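Vlm2 (Streptomyces tsusimaensis, PDB 6ECB) is part of the non-ribosomal synthetase for the depsipeptide valinomycin, and the piece in this structure is its thioesterase domain, which probably releases the finished product. Local coordinates at residues A[28-33]-A[64-69]; A[55-60]-A[280-285]; A[238-243]-A[287-292]. One frame throughout, in Å; residues are numbered along the deposited sequence.

Contact 1 of 3, residues A[28-33]-A[64-69]; sequences LVRLNP and FGEIHG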
loop_
_atom_site.group_PDB
_atom_site.type_symbol
_atom_site.label_atom_id
_atom_site.label_comp_id
_atom_site.label_asym_id
_atom_site.label_seq_id
_atom_site.Cartn_x
_atom_site.Cartn_y
_atom_site.Cartn_z
ATOM N N LEU A 28 -4.092 8.559 10.284
ATOM C CA LEU A 28 -5.129 7.705 9.722
ATOM C C LEU A 28 -6.016 8.544 8.801
ATOM O O LEU A 28 -6.586 9.548 9.243
ATOM C CB LEU A 28 -5.924 7.106 10.873
ATOM C CG LEU A 28 -6.734 5.857 10.621
ATOM C CD1 LEU A 28 -5.844 4.731 10.144
ATOM C CD2 LEU A 28 -7.448 5.480 11.905
ATOM N N VAL A 29 -6.119 8.153 7.534
ATOM C CA VAL A 29 -6.877 8.900 6.524
ATOM C C VAL A 29 -8.052 8.052 6.044
ATOM O O VAL A 29 -7.864 6.907 5.629
ATOM C CB VAL A 29 -5.986 9.272 5.330
ATOM C CG1 VAL A 29 -6.810 10.000 4.277
ATOM C CG2 VAL A 29 -4.825 10.133 5.796
ATOM N N ARG A 30 -9.254 8.622 6.074
ATOM C CA ARG A 30 -10.429 7.934 5.545
ATOM C C ARG A 30 -10.430 8.005 4.025
ATOM O O ARG A 30 -10.338 9.092 3.446
ATOM C CB ARG A 30 -11.694 8.576 6.116
ATOM C CG ARG A 30 -12.995 7.899 5.700
ATOM C CD ARG A 30 -13.125 6.451 6.222
ATOM N NE ARG A 30 -14.407 5.881 5.826
ATOM C CZ ARG A 30 -15.509 5.938 6.572
ATOM N NH1 ARG A 30 -15.469 6.502 7.777
ATOM N NH2 ARG A 30 -16.646 5.414 6.120
ATOM N N LEU A 31 -10.549 6.849 3.375
ATOM C CA LEU A 31 -10.454 6.767 1.925
ATOM C C LEU A 31 -11.793 6.604 1.236
ATOM O O LEU A 31 -11.830 6.698 0.006
ATOM C CB LEU A 31 -9.570 5.605 1.494
ATOM C CG LEU A 31 -8.143 5.633 2.047
ATOM C CD1 LEU A 31 -7.339 4.450 1.582
ATOM C CD2 LEU A 31 -7.484 6.940 1.623
ATOM N N ASN A 32 -12.869 6.342 1.962
ATOM C CA ASN A 32 -14.193 6.258 1.352
ATOM C C ASN A 32 -15.250 7.003 2.154
ATOM O O ASN A 32 -15.021 7.387 3.300
ATOM C CB ASN A 32 -14.563 4.769 1.178
ATOM C CG ASN A 32 -14.879 4.073 2.489
ATOM O OD1 ASN A 32 -14.391 4.449 3.569
ATOM N ND2 ASN A 32 -15.704 3.031 2.403
ATOM N N PRO A 33 -16.447 7.257 1.566
ATOM C CA PRO A 33 -17.535 7.952 2.284
ATOM C C PRO A 33 -18.113 7.172 3.461
ATOM O O PRO A 33 -18.263 5.956 3.350
ATOM C CB PRO A 33 -18.608 8.149 1.205
ATOM C CG PRO A 33 -18.247 7.244 0.093
ATOM C CD PRO A 33 -16.766 7.057 0.142
ATOM N N PHE A 64 -17.559 -3.093 1.863
ATOM C CA PHE A 64 -16.823 -2.711 3.057
ATOM C C PHE A 64 -17.418 -1.446 3.649
ATOM O O PHE A 64 -18.057 -0.643 2.957
ATOM C CB PHE A 64 -15.333 -2.524 2.744
ATOM C CG PHE A 64 -14.659 -3.794 2.360
ATOM C CD1 PHE A 64 -14.744 -4.282 1.065
ATOM C CD2 PHE A 64 -13.977 -4.530 3.298
ATOM C CE1 PHE A 64 -14.141 -5.487 0.717
ATOM C CE2 PHE A 64 -13.370 -5.723 2.963
ATOM C CZ PHE A 64 -13.438 -6.204 1.678
ATOM N N GLY A 65 -17.222 -1.288 4.949
ATOM C CA GLY A 65 -17.704 -0.122 5.643
ATOM C C GLY A 65 -16.678 0.995 5.594
ATOM O O GLY A 65 -16.645 1.796 4.653
ATOM N N GLU A 66 -15.836 1.064 6.613
ATOM C CA GLU A 66 -14.849 2.131 6.724
ATOM C C GLU A 66 -13.531 1.659 6.139
ATOM O O GLU A 66 -12.972 0.658 6.601
ATOM C CB GLU A 66 -14.648 2.506 8.185
ATOM C CG GLU A 66 -15.899 3.043 8.846
ATOM C CD GLU A 66 -15.628 3.549 10.246
ATOM O OE1 GLU A 66 -14.489 3.380 10.741
ATOM O OE2 GLU A 66 -16.555 4.116 10.846
ATOM N N ILE A 67 -13.022 2.394 5.163
ATOM C CA ILE A 67 -11.716 2.121 4.579
ATOM C C ILE A 67 -10.792 3.266 4.946
ATOM O O ILE A 67 -11.072 4.424 4.616
ATOM C CB ILE A 67 -11.791 1.962 3.061
ATOM C CG1 ILE A 67 -12.752 0.826 2.714
ATOM C CG2 ILE A 67 -10.422 1.651 2.512
ATOM C CD1 ILE A 67 -13.192 0.860 1.305
ATOM N N HIS A 68 -9.695 2.937 5.609
ATOM C CA HIS A 68 -8.679 3.896 5.994
ATOM C C HIS A 68 -7.354 3.511 5.365
ATOM O O HIS A 68 -7.106 2.344 5.059
ATOM C CB HIS A 68 -8.459 3.943 7.500
ATOM C CG HIS A 68 -9.626 4.468 8.264
ATOM N ND1 HIS A 68 -10.586 3.648 8.820
ATOM C CD2 HIS A 68 -9.974 5.735 8.579
ATOM C CE1 HIS A 68 -11.469 4.396 9.460
ATOM N NE2 HIS A 68 -11.128 5.665 9.319
ATOM N N GLY A 69 -6.478 4.501 5.218
ATOM C CA GLY A 69 -5.069 4.230 5.002
ATOM C C GLY A 69 -4.247 4.972 6.038
ATOM O O GLY A 69 -4.650 6.012 6.555
HETATM O O HOH W 1 -13.604 7.555 9.415
#

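Contact 2 of 3, residues A[55-60]-A[280-285]; sequences IELARH and PHVSEV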
loop_
_atom_site.group_PDB
_atom_site.type_symbol
_atom_site.label_atom_id
_atom_site.label_comp_id
_atom_site.label_asym_id
_atom_site.label_seq_id
_atom_site.Cartn_x
_atom_site.Cartn_y
_atom_site.Cartn_z
ATOM N N ILE A 55 -6.661 4.928 -3.401
ATOM C CA ILE A 55 -7.897 5.694 -3.495
ATOM C C ILE A 55 -8.839 5.070 -4.507
ATOM O O ILE A 55 -10.044 4.955 -4.261
ATOM C CB ILE A 55 -7.602 7.169 -3.823
ATOM C CG1 ILE A 55 -7.005 7.843 -2.582
ATOM C CG2 ILE A 55 -8.866 7.888 -4.277
ATOM C CD1 ILE A 55 -6.344 9.178 -2.906
ATOM N N GLU A 56 -8.318 4.674 -5.668
ATOM C CA GLU A 56 -9.201 4.114 -6.685
ATOM C C GLU A 56 -9.811 2.799 -6.216
ATOM O O GLU A 56 -11.014 2.568 -6.410
ATOM C CB GLU A 56 -8.453 3.912 -8.000
ATOM C CG GLU A 56 -8.234 5.166 -8.803
ATOM C CD GLU A 56 -9.533 5.979 -9.050
ATOM O OE1 GLU A 56 -10.544 5.414 -9.533
ATOM O OE2 GLU A 56 -9.528 7.193 -8.729
ATOM N N LEU A 57 -9.016 1.948 -5.565
ATOM C CA LEU A 57 -9.540 0.705 -5.026
ATOM C C LEU A 57 -10.641 0.997 -4.025
ATOM O O LEU A 57 -11.736 0.424 -4.090
ATOM C CB LEU A 57 -8.413 -0.106 -4.374
ATOM C CG LEU A 57 -8.851 -1.394 -3.691
ATOM C CD1 LEU A 57 -9.510 -2.376 -4.646
ATOM C CD2 LEU A 57 -7.661 -2.053 -2.983
ATOM N N ALA A 58 -10.377 1.922 -3.114
ATOM C CA ALA A 58 -11.360 2.252 -2.089
ATOM C C ALA A 58 -12.655 2.752 -2.704
ATOM O O ALA A 58 -13.741 2.440 -2.200
ATOM C CB ALA A 58 -10.793 3.298 -1.136
ATOM N N ARG A 59 -12.572 3.508 -3.817
ATOM C CA ARG A 59 -13.777 4.024 -4.439
ATOM C C ARG A 59 -14.589 2.932 -5.119
ATOM O O ARG A 59 -15.787 3.129 -5.339
ATOM C CB ARG A 59 -13.443 5.110 -5.471
ATOM C CG ARG A 59 -12.994 6.425 -4.854
ATOM C CD ARG A 59 -13.394 7.574 -5.783
ATOM N NE ARG A 59 -12.841 7.346 -7.109
ATOM C CZ ARG A 59 -13.260 7.930 -8.224
ATOM N NH1 ARG A 59 -12.662 7.633 -9.368
ATOM N NH2 ARG A 59 -14.257 8.807 -8.210
ATOM N N HIS A 60 -13.959 1.823 -5.494
ATOM C CA HIS A 60 -14.659 0.765 -6.207
ATOM C C HIS A 60 -15.235 -0.309 -5.287
ATOM O O HIS A 60 -16.165 -1.027 -5.697
ATOM C CB HIS A 60 -13.713 0.101 -7.212
ATOM C CG HIS A 60 -13.517 0.899 -8.471
ATOM N ND1 HIS A 60 -12.630 1.948 -8.556
ATOM C CD2 HIS A 60 -14.083 0.789 -9.692
ATOM C CE1 HIS A 60 -12.660 2.455 -9.778
ATOM N NE2 HIS A 60 -13.532 1.767 -10.487
ATOM N N PRO A 280 -8.668 -0.229 -15.869
ATOM C CA PRO A 280 -9.958 -0.862 -15.576
ATOM C C PRO A 280 -9.834 -2.041 -14.633
ATOM O O PRO A 280 -10.843 -2.580 -14.197
ATOM C CB PRO A 280 -10.419 -1.337 -16.946
ATOM C CG PRO A 280 -9.116 -1.716 -17.595
ATOM C CD PRO A 280 -8.133 -0.693 -17.159
ATOM N N HIS A 281 -8.607 -2.458 -14.318
ATOM C CA HIS A 281 -8.436 -3.692 -13.569
ATOM C C HIS A 281 -8.866 -3.545 -12.120
ATOM O O HIS A 281 -9.342 -4.517 -11.522
ATOM C CB HIS A 281 -6.976 -4.125 -13.642
ATOM C CG HIS A 281 -6.551 -4.472 -15.036
ATOM N ND1 HIS A 281 -5.465 -3.888 -15.649
ATOM C CD2 HIS A 281 -7.080 -5.331 -15.936
ATOM C CE1 HIS A 281 -5.342 -4.378 -16.869
ATOM N NE2 HIS A 281 -6.308 -5.257 -17.068
ATOM N N VAL A 282 -8.724 -2.351 -11.546
ATOM C CA VAL A 282 -9.008 -2.190 -10.117
ATOM C C VAL A 282 -10.475 -2.486 -9.831
ATOM O O VAL A 282 -10.820 -2.918 -8.722
ATOM C CB VAL A 282 -8.586 -0.790 -9.621
ATOM C CG1 VAL A 282 -9.476 0.313 -10.187
ATOM C CG2 VAL A 282 -8.542 -0.750 -8.071
ATOM N N SER A 283 -11.370 -2.266 -10.804
ATOM C CA SER A 283 -12.767 -2.597 -10.553
ATOM C C SER A 283 -12.953 -4.094 -10.338
ATOM O O SER A 283 -13.798 -4.513 -9.537
ATOM C CB SER A 283 -13.671 -2.116 -11.700
ATOM O OG SER A 283 -13.375 -2.774 -12.919
ATOM N N GLU A 284 -12.200 -4.923 -11.070
ATOM C CA GLU A 284 -12.313 -6.364 -10.889
ATOM C C GLU A 284 -11.604 -6.813 -9.618
ATOM O O GLU A 284 -12.073 -7.735 -8.933
ATOM C CB GLU A 284 -11.743 -7.098 -12.102
ATOM C CG GLU A 284 -12.155 -8.561 -12.150
ATOM C CD GLU A 284 -11.879 -9.204 -13.500
ATOM O OE1 GLU A 284 -11.774 -8.465 -14.509
ATOM O OE2 GLU A 284 -11.765 -10.448 -13.548
ATOM N N VAL A 285 -10.475 -6.180 -9.290
ATOM C CA VAL A 285 -9.822 -6.427 -8.011
ATOM C C VAL A 285 -10.787 -6.145 -6.870
ATOM O O VAL A 285 -10.931 -6.946 -5.941
ATOM C CB VAL A 285 -8.559 -5.566 -7.878
ATOM C CG1 VAL A 285 -7.942 -5.720 -6.500
ATOM C CG2 VAL A 285 -7.557 -5.919 -8.972
#

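Contact 3 of 3, residues A[238-243]-A[287-292]; sequences HVFRTK and QLLDRH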
loop_
_atom_site.group_PDB
_atom_site.type_symbol
_atom_site.label_atom_id
_atom_site.label_comp_id
_atom_site.label_asym_id
_atom_site.label_seq_id
_atom_site.Cartn_x
_atom_site.Cartn_y
_atom_site.Cartn_z
ATOM N N HIS A 238 -5.495 -13.431 3.158
ATOM C CA HIS A 238 -5.997 -13.512 1.791
ATOM C C HIS A 238 -4.968 -12.853 0.900
ATOM O O HIS A 238 -4.653 -11.682 1.107
ATOM C CB HIS A 238 -7.315 -12.778 1.594
ATOM C CG HIS A 238 -8.515 -13.595 1.935
ATOM N ND1 HIS A 238 -8.919 -13.764 3.233
ATOM C CD2 HIS A 238 -9.378 -14.313 1.167
ATOM C CE1 HIS A 238 -9.994 -14.531 3.263
ATOM N NE2 HIS A 238 -10.292 -14.886 2.019
ATOM N N VAL A 239 -4.455 -13.593 -0.076
ATOM C CA VAL A 239 -3.433 -13.117 -0.999
ATOM C C VAL A 239 -4.093 -12.962 -2.365
ATOM O O VAL A 239 -4.593 -13.941 -2.928
ATOM C CB VAL A 239 -2.263 -14.112 -1.088
ATOM C CG1 VAL A 239 -1.174 -13.621 -2.046
ATOM C CG2 VAL A 239 -1.674 -14.405 0.295
ATOM N N PHE A 240 -4.099 -11.756 -2.899
ATOM C CA PHE A 240 -4.654 -11.470 -4.217
ATOM C C PHE A 240 -3.461 -11.239 -5.133
ATOM O O PHE A 240 -2.696 -10.296 -4.915
ATOM C CB PHE A 240 -5.576 -10.241 -4.172
ATOM C CG PHE A 240 -6.800 -10.453 -3.323
ATOM C CD1 PHE A 240 -6.749 -10.250 -1.941
ATOM C CD2 PHE A 240 -7.979 -10.902 -3.885
ATOM C CE1 PHE A 240 -7.854 -10.493 -1.160
ATOM C CE2 PHE A 240 -9.099 -11.146 -3.101
ATOM C CZ PHE A 240 -9.028 -10.932 -1.725
ATOM N N ARG A 241 -3.299 -12.102 -6.139
ATOM C CA ARG A 241 -2.088 -12.072 -6.949
ATOM C C ARG A 241 -2.419 -11.959 -8.426
ATOM O O ARG A 241 -3.291 -12.674 -8.940
ATOM C CB ARG A 241 -1.224 -13.330 -6.721
ATOM C CG ARG A 241 -1.985 -14.603 -6.903
ATOM C CD ARG A 241 -1.062 -15.828 -7.007
ATOM N NE ARG A 241 -1.833 -17.060 -6.901
ATOM C CZ ARG A 241 -1.364 -18.207 -6.420
ATOM N NH1 ARG A 241 -0.100 -18.315 -6.015
ATOM N NH2 ARG A 241 -2.165 -19.249 -6.343
ATOM N N THR A 242 -1.667 -11.098 -9.099
ATOM C CA THR A 242 -1.748 -11.004 -10.550
ATOM C C THR A 242 -0.999 -12.185 -11.169
ATOM O O THR A 242 -0.256 -12.911 -10.490
ATOM C CB THR A 242 -1.193 -9.668 -11.053
ATOM O OG1 THR A 242 0.186 -9.498 -10.686
ATOM C CG2 THR A 242 -2.008 -8.502 -10.497
ATOM N N LYS A 243 -1.217 -12.381 -12.463
ATOM C CA LYS A 243 -0.773 -13.593 -13.148
ATOM C C LYS A 243 0.171 -13.309 -14.306
ATOM O O LYS A 243 0.318 -14.144 -15.195
ATOM C CB LYS A 243 -1.976 -14.404 -13.617
ATOM C CG LYS A 243 -2.894 -14.859 -12.484
ATOM C CD LYS A 243 -2.137 -15.503 -11.288
ATOM C CE LYS A 243 -1.334 -16.744 -11.697
ATOM N NZ LYS A 243 -2.205 -17.830 -12.236
ATOM N N GLN A 287 -14.102 -6.112 -6.958
ATOM C CA GLN A 287 -15.169 -7.107 -6.958
ATOM C C GLN A 287 -14.724 -8.380 -6.253
ATOM O O GLN A 287 -15.503 -9.000 -5.519
ATOM C CB GLN A 287 -15.592 -7.398 -8.401
ATOM C CG GLN A 287 -16.606 -8.494 -8.576
ATOM C CD GLN A 287 -17.135 -8.550 -10.013
ATOM O OE1 GLN A 287 -17.556 -7.528 -10.576
ATOM N NE2 GLN A 287 -17.102 -9.741 -10.613
ATOM N N LEU A 288 -13.466 -8.782 -6.463
ATOM C CA LEU A 288 -12.950 -9.999 -5.845
ATOM C C LEU A 288 -12.686 -9.812 -4.353
ATOM O O LEU A 288 -12.925 -10.740 -3.559
ATOM C CB LEU A 288 -11.688 -10.446 -6.588
ATOM C CG LEU A 288 -12.010 -11.047 -7.958
ATOM C CD1 LEU A 288 -10.791 -11.115 -8.862
ATOM C CD2 LEU A 288 -12.607 -12.420 -7.792
ATOM N N LEU A 289 -12.177 -8.646 -3.940
ATOM C CA LEU A 289 -12.071 -8.373 -2.503
ATOM C C LEU A 289 -13.446 -8.382 -1.858
ATOM O O LEU A 289 -13.630 -8.924 -0.758
ATOM C CB LEU A 289 -11.414 -7.017 -2.230
ATOM C CG LEU A 289 -9.957 -6.968 -1.837
ATOM C CD1 LEU A 289 -9.124 -7.448 -3.006
ATOM C CD2 LEU A 289 -9.568 -5.538 -1.443
ATOM N N ASP A 290 -14.426 -7.775 -2.524
ATOM C CA ASP A 290 -15.787 -7.798 -2.005
ATOM C C ASP A 290 -16.267 -9.230 -1.831
ATOM O O ASP A 290 -16.843 -9.590 -0.796
ATOM C CB ASP A 290 -16.745 -7.066 -2.941
ATOM C CG ASP A 290 -16.679 -5.556 -2.834
ATOM O OD1 ASP A 290 -16.159 -5.010 -1.849
ATOM O OD2 ASP A 290 -17.209 -4.900 -3.778
ATOM N N ARG A 291 -16.052 -10.061 -2.853
ATOM C CA ARG A 291 -16.580 -11.423 -2.830
ATOM C C ARG A 291 -15.912 -12.263 -1.753
ATOM O O ARG A 291 -16.585 -13.040 -1.059
ATOM C CB ARG A 291 -16.375 -12.084 -4.193
ATOM C CG ARG A 291 -16.827 -13.546 -4.256
ATOM C CD ARG A 291 -16.520 -14.160 -5.629
ATOM N NE ARG A 291 -16.845 -13.238 -6.720
ATOM C CZ ARG A 291 -16.425 -13.376 -7.975
ATOM N NH1 ARG A 291 -15.658 -14.408 -8.316
ATOM N NH2 ARG A 291 -16.766 -12.476 -8.889
ATOM N N HIS A 292 -14.587 -12.157 -1.633
ATOM C CA HIS A 292 -13.832 -13.026 -0.747
ATOM C C HIS A 292 -13.737 -12.510 0.676
ATOM O O HIS A 292 -13.636 -13.327 1.603
ATOM C CB HIS A 292 -12.430 -13.252 -1.304
ATOM C CG HIS A 292 -12.412 -14.144 -2.494
ATOM N ND1 HIS A 292 -12.358 -15.518 -2.391
ATOM C CD2 HIS A 292 -12.456 -13.864 -3.815
ATOM C CE1 HIS A 292 -12.367 -16.045 -3.601
ATOM N NE2 HIS A 292 -12.427 -15.065 -4.484
HETATM O O HOH W 2 -12.215 -16.590 0.383
#

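Contact 1 of 3, residues A[28-33]-A[64-69]
Val-29 and Gly-69 form an antiparallel hydrogen-bonded pair, Arg-30 and His-68 form the non-hydrogen-bonded pair beside it, and the short strands run at 141° to each other. Val-29 N binds Gly-69 O at 2.8 Å, and Gly-69 N binds Val-29 O in return. Leu-31 N adds a third bond, to Ile-67 O. Beyond it the Asn-32 side chain takes over from the backbone. Its CG sits between the backbone N and the carbonyl carbon (chi1 72°), which turns the amide onto the other segment. Asn-32 ND2 gives a nearly straight bond to Gly-65 O at 2.7 Å, and that oxygen lies in the amide plane. Asn-32 OD1 accepts twice, from Ile-67 N at 2.9 Å and from Arg-30 NE at 2.7 Å, and these donors come from opposite faces of the amide. With an alanine in place of Asn-32, Ile-67 N and Gly-65 O would probably lose these partners, and Arg-30 NE the acceptor that helps fix its guanidinium. This is one edge of the alpha/beta-hydrolase sheet. Strand 27-30 is outermost and antiparallel to strand 67-71, which bonds on its far side to strand 40-44. On one sheet face the His-68 ring has aliphatic groups over both its faces. Arg-30 CD makes a CH-pi contact over one, 4.1 Å from the His-68 ring centroid, and Leu-28 CD2 is opposite, offset toward the rim. Water 1 joins Arg-30 NH1 to His-68 NE2. Glu-66 CG covers one guanidinium face. On the other side of the sheet Leu-31 CD1 lies 3.7 Å from Gly-69 N, and Leu-31 and Ile-67 both touch Ala-58 of helix 55-60.

Contact 2 of 3, residues A[55-60]-A[280-285]
Val-282 of helix 281-293 presses its two methyl groups against Leu-57 and His-60 of helix 55-60. Both helices flank the same side of the central sheet of this alpha/beta hydrolase. Their short segments cross at -54°, with axes 8.8 Å apart. The tight part is the buried one, made by Leu-57, Val-282 and Val-285. Val-282 CG2 sits against the Leu-57 backbone, 3.5 Å from Leu-57 CA, and also touches Leu-57 CB. The leucine CG is anti to its own backbone N (chi1 176°). This carries Leu-57 CD1 to Val-285 CG1, 4.1 Å away, and Leu-57 CD1 touches Val-282 CG2 as well. Leu-57 and His-60 also touch Ala-286, one turn on from Val-282. The solvent side is formed by His-60 and Ser-283, both partly exposed, and there the ring is touched only off-centre. Val-282 CG1 lies over one face of the His-60 ring, offset toward its rim and 4.1 Å from its centroid, in a CH-pi contact. Ser-283 CB approaches the same ring obliquely, 3.6 Å from His-60 CD2. His-60 ND1 gives a nearly straight bond to Glu-56 O, within its own helix, which limits turning of the imidazole. The Glu-56 carboxylate faces away from this packing and forms salt bridges with Arg-59 and Arg-199. On the partner helix the hydroxyl is also used locally: Ser-283 OG donates to Pro-280 O at 2.8 Å.

Contact 3 of 3, residues A[238-243]-A[287-292]
Phe-240 on strand 237-241 points its ring at Leu-289 of helix 281-293. The strand and helix segments run nearly antiparallel, at 158°, with axes 10.6 Å apart. This is the helix of an alpha/beta hydrolase lying back over the sheet, near its 264-268 edge. From CB, Phe-240 heads toward the helix, and its CG is anti to the carbonyl carbon (chi1 -65°). From CG onward the ring meets one methyl group. Leu-289 CD1 makes a CH-pi contact over one face of the Phe-240 ring, 3.5 Å from the centroid and almost exactly on the ring normal. All six ring carbons are therefore about equally near to it. Phe-240 CG, CD1, CD2 and CE1 meet only this leucine across the contact. Phe-240 CE2 also approaches Leu-288 O obliquely, at 3.9 Å, but that oxygen already accepts the helix bond from His-292 N. At the tip, Phe-240 CZ reaches His-292 CB, which lies near the ring plane at 4.1 Å. Leu-289 has a chi1 of -101°, off the usual staggered values, consistent with some strain in placing this methyl. Ile-135, Leu-137, Val-267 and Cys-293 also touch the Phe-240 side chain. The polar part lies to one side. Water 2 bonds to His-238 NE2 and to His-292 ND1, 3.0 Å from each, and sits at the edge of both imidazoles. His-292 O stands obliquely to the His-238 ring, 3.7 Å from His-238 NE2. Further along the segment, Thr-242 N bonds to Asp-138 OD1, and Asp-138 is probably the acid of a Ser-His-Asp triad. Strand and helix are thus joined mainly by apolar contact of ring and methyl. The polar link between the two histidines runs through the shared water.

Overall arrangement
The three contacts belong to one alpha/beta-hydrolase fold. Contact 1 ties edge strand 27-30 to strand 67-71. Contact 3 lies about 18 Å away, centre to centre, and reaches the same sheet through strand 237-241. Contact 2 is about 14 Å from contact 1 and 11 Å from contact 3, and it shares helix 281-293 with contact 3. Contacts 1 and 2 meet at Ala-58. Phe-64 touches Asp-290 and Leu-289, and Leu-57 touches Leu-289. Along the chain contact 1 closes before contact 3 opens, while contact 2 crosses both. The C-terminal helix thus packs against early and late parts of the thioesterase domain.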